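Local coordinates for putative malic enzyme ((S)-malate:NAD+ oxidoreductase (decarboxylating)) (Streptococcus pyogenes, PDB 2A9F), which probably catalyses the NAD-dependent oxidative decarboxylation of malate with the help of a divalent metal ion, as malic enzymes do, at residues N66-T75 with G104-K115; I276-A287 with A300-G311. All coordinates share one frame; numbering follows the deposited sequence.

Contact 1: residues N66-T75 with G104-K115; sequences NTVAVISDGT and GVDAIPIVLDTK
Strands 67-72 and 106-111 pair in parallel in the N-terminal domain, 106-111 at the edge of the four-stranded sheet within this chain and 67-72 next to it, and helix 85-102 joins them in a beta-alpha-beta crossover. Even-numbered residues of the first strand bond to both sides of their partner: V70 N donates to I108 O (2.9 Å) and V70 O accepts from I110 N (2.7 Å), a pattern that S72 repeats and V68 follows on its O side, taking I108 N. The strands twist 28° against each other. Just before them N66, with its CG swung opposite the backbone N (chi1 -168°), extends its amide toward the second strand. Its ND2 serves two acceptors: G104 O at 2.6 Å, in the amide plane, and D106 OD2, also 2.6 Å, which it meets from above a carboxylate turned 84° from the amide. An asparagine suits this spot because its other end, OD1, accepts from R330. Small or branched apolar residues fill the faces: V70 CG2 lies 3.8 Å from A107 CB, while I71 CG2 on the other face meets L112 CD2. Past the strand, D73 OD1 accepts T75 N, an Asx turn, and also T75 OG1, from the same carboxylate face; D73 OD2 is salt-bridged to R143. S72 OG accepts G74 N in an ST turn, and the positive phi of G74 suits glycine. Helix 85-102 packs on P109 and V111, helix 117-127 on I71 and L112, and strand 133-136 flanks 67-72; L127 of the second subunit packs against I110 and L112.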
# COMPACT_ATOMS: atom_id res chain seq x y z
N ASN A 66 -1.74 11.86 5.07
CA ASN A 66 -2.13 12.26 3.71
C ASN A 66 -2.25 11.11 2.69
O ASN A 66 -2.40 11.35 1.49
CB ASN A 66 -1.11 13.29 3.21
CG ASN A 66 -1.55 13.99 1.95
OD1 ASN A 66 -2.64 14.54 1.88
ND2 ASN A 66 -0.68 13.99 0.94
N THR A 67 -2.19 9.86 3.16
CA THR A 67 -2.28 8.75 2.22
C THR A 67 -3.54 7.91 2.31
O THR A 67 -3.94 7.43 3.36
CB THR A 67 -1.07 7.79 2.31
OG1 THR A 67 -1.27 6.87 3.39
CG2 THR A 67 0.23 8.56 2.51
N VAL A 68 -4.16 7.73 1.16
CA VAL A 68 -5.36 6.94 1.04
C VAL A 68 -5.04 5.73 0.18
O VAL A 68 -4.14 5.75 -0.66
CB VAL A 68 -6.48 7.75 0.39
CG1 VAL A 68 -7.68 6.88 0.15
CG2 VAL A 68 -6.88 8.91 1.30
N ALA A 69 -5.77 4.65 0.42
CA ALA A 69 -5.58 3.46 -0.37
C ALA A 69 -6.72 3.36 -1.38
O ALA A 69 -7.87 3.68 -1.08
CB ALA A 69 -5.55 2.24 0.54
N VAL A 70 -6.39 2.94 -2.59
CA VAL A 70 -7.39 2.75 -3.61
C VAL A 70 -7.43 1.22 -3.72
O VAL A 70 -6.48 0.60 -4.19
CB VAL A 70 -6.96 3.37 -4.92
CG1 VAL A 70 -8.07 3.25 -5.94
CG2 VAL A 70 -6.57 4.82 -4.67
N ILE A 71 -8.53 0.63 -3.28
CA ILE A 71 -8.66 -0.83 -3.27
C ILE A 71 -9.76 -1.41 -4.15
O ILE A 71 -10.87 -0.88 -4.23
CB ILE A 71 -8.88 -1.33 -1.82
CG1 ILE A 71 -7.82 -0.73 -0.90
CG2 ILE A 71 -8.78 -2.83 -1.77
CD1 ILE A 71 -8.11 -0.94 0.57
N SER A 72 -9.43 -2.52 -4.80
CA SER A 72 -10.33 -3.25 -5.69
C SER A 72 -9.96 -4.72 -5.74
O SER A 72 -8.86 -5.13 -5.31
CB SER A 72 -10.24 -2.66 -7.11
OG SER A 72 -10.47 -3.65 -8.11
N ASP A 73 -10.87 -5.53 -6.27
CA ASP A 73 -10.64 -6.96 -6.43
C ASP A 73 -10.68 -7.28 -7.92
O ASP A 73 -10.69 -8.44 -8.32
CB ASP A 73 -11.72 -7.76 -5.72
CG ASP A 73 -13.09 -7.30 -6.10
OD1 ASP A 73 -13.21 -6.74 -7.21
OD2 ASP A 73 -14.03 -7.50 -5.31
N GLY A 74 -10.71 -6.23 -8.74
CA GLY A 74 -10.73 -6.41 -10.18
C GLY A 74 -11.97 -7.08 -10.74
O GLY A 74 -11.97 -7.56 -11.88
N THR A 75 -13.05 -7.12 -9.96
CA THR A 75 -14.28 -7.75 -10.43
C THR A 75 -15.18 -6.84 -11.26
O THR A 75 -16.04 -7.33 -11.99
CB THR A 75 -15.12 -8.29 -9.25
OG1 THR A 75 -15.55 -7.19 -8.43
CG2 THR A 75 -14.28 -9.26 -8.42
N GLY A 104 -3.99 17.24 -3.03
CA GLY A 104 -2.63 16.84 -2.68
C GLY A 104 -2.58 15.49 -1.99
O GLY A 104 -1.73 15.25 -1.13
N VAL A 105 -3.49 14.60 -2.37
CA VAL A 105 -3.60 13.30 -1.74
C VAL A 105 -2.66 12.21 -2.24
O VAL A 105 -2.56 11.97 -3.44
CB VAL A 105 -5.05 12.76 -1.85
CG1 VAL A 105 -5.25 11.54 -0.92
CG2 VAL A 105 -6.05 13.88 -1.54
N ASP A 106 -1.99 11.56 -1.30
CA ASP A 106 -1.10 10.45 -1.61
C ASP A 106 -1.99 9.20 -1.60
O ASP A 106 -2.56 8.83 -0.57
CB ASP A 106 0.01 10.34 -0.56
CG ASP A 106 1.01 11.52 -0.61
OD1 ASP A 106 1.66 11.73 -1.68
OD2 ASP A 106 1.14 12.23 0.42
N ALA A 107 -2.13 8.57 -2.76
CA ALA A 107 -2.96 7.38 -2.88
C ALA A 107 -2.13 6.20 -3.38
O ALA A 107 -1.39 6.32 -4.36
CB ALA A 107 -4.15 7.65 -3.83
N ILE A 108 -2.26 5.07 -2.70
CA ILE A 108 -1.56 3.83 -3.02
C ILE A 108 -2.55 2.88 -3.69
O ILE A 108 -3.57 2.53 -3.11
CB ILE A 108 -1.05 3.10 -1.72
CG1 ILE A 108 -0.23 4.04 -0.84
CG2 ILE A 108 -0.23 1.88 -2.09
CD1 ILE A 108 1.06 4.47 -1.45
N PRO A 109 -2.28 2.44 -4.93
CA PRO A 109 -3.24 1.52 -5.55
C PRO A 109 -3.01 0.10 -5.01
O PRO A 109 -1.87 -0.35 -4.91
CB PRO A 109 -2.93 1.65 -7.03
CG PRO A 109 -1.47 1.92 -7.04
CD PRO A 109 -1.27 2.88 -5.90
N ILE A 110 -4.08 -0.60 -4.64
CA ILE A 110 -3.96 -1.95 -4.09
C ILE A 110 -5.05 -2.91 -4.57
O ILE A 110 -6.25 -2.68 -4.35
CB ILE A 110 -4.00 -1.93 -2.55
CG1 ILE A 110 -2.72 -1.32 -2.02
CG2 ILE A 110 -4.13 -3.34 -2.01
CD1 ILE A 110 -2.69 -1.18 -0.51
N VAL A 111 -4.62 -3.99 -5.21
CA VAL A 111 -5.56 -4.99 -5.72
C VAL A 111 -5.36 -6.33 -5.04
O VAL A 111 -4.26 -6.85 -5.00
CB VAL A 111 -5.40 -5.17 -7.25
CG1 VAL A 111 -5.91 -3.94 -7.97
CG2 VAL A 111 -3.94 -5.44 -7.60
N LEU A 112 -6.43 -6.90 -4.51
CA LEU A 112 -6.32 -8.20 -3.85
C LEU A 112 -7.07 -9.27 -4.62
O LEU A 112 -8.15 -9.00 -5.16
CB LEU A 112 -6.87 -8.12 -2.43
CG LEU A 112 -7.54 -6.82 -1.95
CD1 LEU A 112 -8.99 -7.08 -1.59
CD2 LEU A 112 -6.81 -6.31 -0.74
N ASP A 113 -6.52 -10.48 -4.70
CA ASP A 113 -7.23 -11.55 -5.41
C ASP A 113 -8.01 -12.41 -4.41
O ASP A 113 -7.50 -13.38 -3.87
CB ASP A 113 -6.30 -12.45 -6.24
CG ASP A 113 -5.26 -13.17 -5.40
OD1 ASP A 113 -4.66 -14.16 -5.89
OD2 ASP A 113 -5.04 -12.73 -4.25
N THR A 114 -9.24 -11.99 -4.15
CA THR A 114 -10.14 -12.68 -3.25
C THR A 114 -11.46 -12.04 -3.61
O THR A 114 -11.53 -10.81 -3.71
CB THR A 114 -9.88 -12.39 -1.76
OG1 THR A 114 -10.32 -11.06 -1.45
CG2 THR A 114 -8.42 -12.52 -1.43
N LYS A 115 -12.49 -12.85 -3.82
CA LYS A 115 -13.80 -12.31 -4.16
C LYS A 115 -14.73 -12.60 -2.99
O LYS A 115 -15.94 -12.31 -3.04
CB LYS A 115 -14.34 -12.97 -5.42
CG LYS A 115 -13.45 -12.80 -6.63
CD LYS A 115 -14.18 -13.25 -7.87
CE LYS A 115 -13.39 -12.93 -9.09
NZ LYS A 115 -12.17 -13.75 -9.11

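Contact 2: residues I276-A287 with A300-G311; sequences ISKMAARPVIFA and ALEAGAYIVGTG
I276, at the end of helix 273-277, pushes CD1 against A303 CB (3.5 Å) and A300 CB, while its CG2 faces the backbone of A305; alanines are small enough to let the branched isoleucine settle close to the chain. G304, with positive phi, closes the end of the opposing helix in a Schellman motif whose two bonds are weak. At R282 the guanidinium lies flat on the Y306 ring, planes 10° apart and centres 4.3 Å apart, an off-centre cation-pi stack. Bends at chi2 and chi3 fold the arginine over the tyrosine, whose ring stands opposite its own backbone N (chi1 -180°). P283 rests CG on A305 CA, and its carbonyl accepts Y306 N at 2.9 Å. Next, V284 lies beside I307, pointing the same way, with CG1 3.8 Å from I307 CB. I285 reaches A305 CB with CD1, and its O receives G309 N at 2.9 Å. F286 sets its ring obliquely near G309 CA, where a side chain would collide with the ring, so glycine fits. A287 N gives G309 O a weak bond. The chemistry thus divides: apolar packing and backbone bonds hold the buried parallel strands, while the R282-Y306 stack lies at the more exposed end, just before them.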
# COMPACT_ATOMS: atom_id res chain seq x y z
N ILE A 276 -41.29 12.50 -22.32
CA ILE A 276 -40.71 13.81 -22.00
C ILE A 276 -41.73 14.91 -22.21
O ILE A 276 -41.87 15.82 -21.39
CB ILE A 276 -39.46 14.08 -22.88
CG1 ILE A 276 -38.37 13.05 -22.54
CG2 ILE A 276 -38.96 15.50 -22.66
CD1 ILE A 276 -37.14 13.13 -23.42
N SER A 277 -42.46 14.80 -23.31
CA SER A 277 -43.49 15.76 -23.66
C SER A 277 -44.40 16.03 -22.46
O SER A 277 -44.71 17.17 -22.16
CB SER A 277 -44.31 15.22 -24.84
OG SER A 277 -43.47 14.70 -25.85
N LYS A 278 -44.81 14.96 -21.78
CA LYS A 278 -45.70 15.07 -20.62
C LYS A 278 -45.05 15.46 -19.28
O LYS A 278 -45.73 15.49 -18.26
CB LYS A 278 -46.49 13.77 -20.42
CG LYS A 278 -47.63 13.52 -21.43
CD LYS A 278 -47.23 12.50 -22.51
CE LYS A 278 -48.42 12.08 -23.36
NZ LYS A 278 -48.98 13.19 -24.19
N MET A 279 -43.74 15.72 -19.28
CA MET A 279 -43.05 16.12 -18.05
C MET A 279 -43.37 17.58 -17.75
O MET A 279 -44.09 18.23 -18.51
CB MET A 279 -41.54 15.96 -18.19
CG MET A 279 -41.03 14.52 -18.22
SD MET A 279 -39.21 14.43 -18.19
CE MET A 279 -38.88 15.00 -16.55
N ALA A 280 -42.85 18.10 -16.65
CA ALA A 280 -43.09 19.49 -16.29
C ALA A 280 -42.60 20.44 -17.40
O ALA A 280 -42.22 19.98 -18.49
CB ALA A 280 -42.42 19.82 -14.96
N ALA A 281 -42.60 21.74 -17.12
CA ALA A 281 -42.21 22.76 -18.10
C ALA A 281 -40.79 22.67 -18.64
O ALA A 281 -40.61 22.48 -19.85
CB ALA A 281 -42.45 24.14 -17.51
N ARG A 282 -39.80 22.86 -17.77
CA ARG A 282 -38.38 22.78 -18.16
C ARG A 282 -37.84 21.46 -17.57
O ARG A 282 -37.22 21.43 -16.51
CB ARG A 282 -37.59 23.96 -17.57
CG ARG A 282 -38.30 25.30 -17.68
CD ARG A 282 -38.06 26.03 -19.00
NE ARG A 282 -37.19 27.19 -18.81
CZ ARG A 282 -36.98 28.12 -19.74
NH1 ARG A 282 -37.58 28.03 -20.92
NH2 ARG A 282 -36.16 29.14 -19.48
N PRO A 283 -38.09 20.35 -18.27
CA PRO A 283 -37.66 19.03 -17.84
C PRO A 283 -36.16 18.74 -17.89
O PRO A 283 -35.55 18.73 -18.96
CB PRO A 283 -38.46 18.10 -18.74
CG PRO A 283 -38.50 18.86 -20.02
CD PRO A 283 -38.81 20.27 -19.56
N VAL A 284 -35.57 18.51 -16.73
CA VAL A 284 -34.15 18.17 -16.64
C VAL A 284 -34.13 16.65 -16.73
O VAL A 284 -35.14 16.00 -16.46
CB VAL A 284 -33.54 18.63 -15.30
CG1 VAL A 284 -32.06 18.29 -15.25
CG2 VAL A 284 -33.73 20.12 -15.13
N ILE A 285 -32.99 16.08 -17.12
CA ILE A 285 -32.86 14.63 -17.27
C ILE A 285 -31.42 14.17 -17.04
O ILE A 285 -30.49 14.68 -17.66
CB ILE A 285 -33.29 14.20 -18.68
CG1 ILE A 285 -34.82 14.27 -18.80
CG2 ILE A 285 -32.75 12.80 -19.00
CD1 ILE A 285 -35.36 13.88 -20.16
N PHE A 286 -31.24 13.19 -16.15
CA PHE A 286 -29.90 12.67 -15.88
C PHE A 286 -29.84 11.18 -16.13
O PHE A 286 -30.07 10.38 -15.23
CB PHE A 286 -29.49 13.00 -14.45
CG PHE A 286 -29.21 14.46 -14.24
CD1 PHE A 286 -28.11 15.05 -14.84
CD2 PHE A 286 -30.09 15.26 -13.53
CE1 PHE A 286 -27.89 16.42 -14.73
CE2 PHE A 286 -29.89 16.63 -13.42
CZ PHE A 286 -28.79 17.22 -14.02
N ALA A 287 -29.54 10.81 -17.36
CA ALA A 287 -29.46 9.40 -17.72
C ALA A 287 -28.04 8.94 -17.43
O ALA A 287 -27.17 9.01 -18.29
CB ALA A 287 -29.78 9.23 -19.18
N ALA A 300 -33.22 13.23 -26.60
CA ALA A 300 -34.14 13.68 -25.56
C ALA A 300 -34.34 15.19 -25.56
O ALA A 300 -35.17 15.72 -24.82
CB ALA A 300 -33.65 13.21 -24.20
N LEU A 301 -33.58 15.89 -26.39
CA LEU A 301 -33.71 17.34 -26.48
C LEU A 301 -34.81 17.71 -27.48
O LEU A 301 -35.55 18.68 -27.27
CB LEU A 301 -32.39 17.97 -26.91
CG LEU A 301 -31.36 18.23 -25.82
CD1 LEU A 301 -30.16 18.94 -26.44
CD2 LEU A 301 -31.97 19.08 -24.71
N GLU A 302 -34.91 16.93 -28.55
CA GLU A 302 -35.92 17.16 -29.58
C GLU A 302 -37.29 16.80 -29.05
O GLU A 302 -38.31 17.13 -29.67
CB GLU A 302 -35.62 16.32 -30.82
CG GLU A 302 -35.20 14.90 -30.53
CD GLU A 302 -35.80 13.90 -31.50
OE1 GLU A 302 -35.79 14.17 -32.73
OE2 GLU A 302 -36.27 12.83 -31.04
N ALA A 303 -37.32 16.12 -27.90
CA ALA A 303 -38.57 15.72 -27.27
C ALA A 303 -39.14 16.89 -26.48
O ALA A 303 -40.35 17.05 -26.37
CB ALA A 303 -38.34 14.52 -26.35
N GLY A 304 -38.26 17.72 -25.94
CA GLY A 304 -38.73 18.87 -25.18
C GLY A 304 -38.01 19.10 -23.87
O GLY A 304 -38.45 19.92 -23.06
N ALA A 305 -36.90 18.40 -23.66
CA ALA A 305 -36.14 18.54 -22.43
C ALA A 305 -35.38 19.86 -22.42
O ALA A 305 -34.95 20.34 -23.47
CB ALA A 305 -35.17 17.38 -22.28
N TYR A 306 -35.22 20.45 -21.24
CA TYR A 306 -34.50 21.71 -21.10
C TYR A 306 -33.03 21.48 -20.73
O TYR A 306 -32.15 22.28 -21.07
CB TYR A 306 -35.15 22.57 -20.03
CG TYR A 306 -34.46 23.90 -19.82
CD1 TYR A 306 -34.49 24.88 -20.82
CD2 TYR A 306 -33.80 24.19 -18.63
CE1 TYR A 306 -33.87 26.11 -20.64
CE2 TYR A 306 -33.18 25.42 -18.44
CZ TYR A 306 -33.22 26.38 -19.44
OH TYR A 306 -32.61 27.60 -19.25
N ILE A 307 -32.77 20.38 -20.03
CA ILE A 307 -31.42 20.03 -19.62
C ILE A 307 -31.22 18.53 -19.71
O ILE A 307 -32.11 17.75 -19.38
CB ILE A 307 -31.13 20.48 -18.17
CG1 ILE A 307 -31.27 22.00 -18.05
CG2 ILE A 307 -29.73 20.06 -17.78
CD1 ILE A 307 -30.94 22.56 -16.66
N VAL A 308 -30.04 18.13 -20.18
CA VAL A 308 -29.70 16.72 -20.30
C VAL A 308 -28.27 16.46 -19.89
O VAL A 308 -27.35 17.16 -20.32
CB VAL A 308 -29.86 16.21 -21.73
CG1 VAL A 308 -29.48 14.75 -21.79
CG2 VAL A 308 -31.29 16.40 -22.19
N GLY A 309 -28.08 15.46 -19.05
CA GLY A 309 -26.75 15.12 -18.60
C GLY A 309 -26.60 13.63 -18.60
O GLY A 309 -27.56 12.90 -18.38
N THR A 310 -25.39 13.16 -18.88
CA THR A 310 -25.10 11.75 -18.89
C THR A 310 -23.73 11.54 -18.30
O THR A 310 -23.15 12.45 -17.71
CB THR A 310 -25.10 11.19 -20.31
OG1 THR A 310 -23.95 11.67 -21.01
CG2 THR A 310 -26.34 11.61 -21.03
N GLY A 311 -23.21 10.33 -18.46
CA GLY A 311 -21.88 10.02 -17.97
C GLY A 311 -21.01 9.75 -19.19
O GLY A 311 -20.06 8.98 -19.13

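In the fold
Contact 1 belongs to the N-terminal malic enzyme domain and contact 2 to the NAD-binding domain; they lie on opposite sides of the chain's centre, with contact centres 37 Å apart and nearest atoms about 18 Å apart. Each pairs parallel strands across a beta-alpha-beta unit, and each has residues near the probable active site. In contact 1 the V70 side chain is about 4 Å from those of K95, the predicted proton acceptor, and E137, a magnesium ligand with D138 and D163; the side chain of S72 is about 8 Å from a magnesium ion. In contact 2, G311 is about 6 Å from the side chain of N320, predicted to bind malate, and about 12 Å from a magnesium ion.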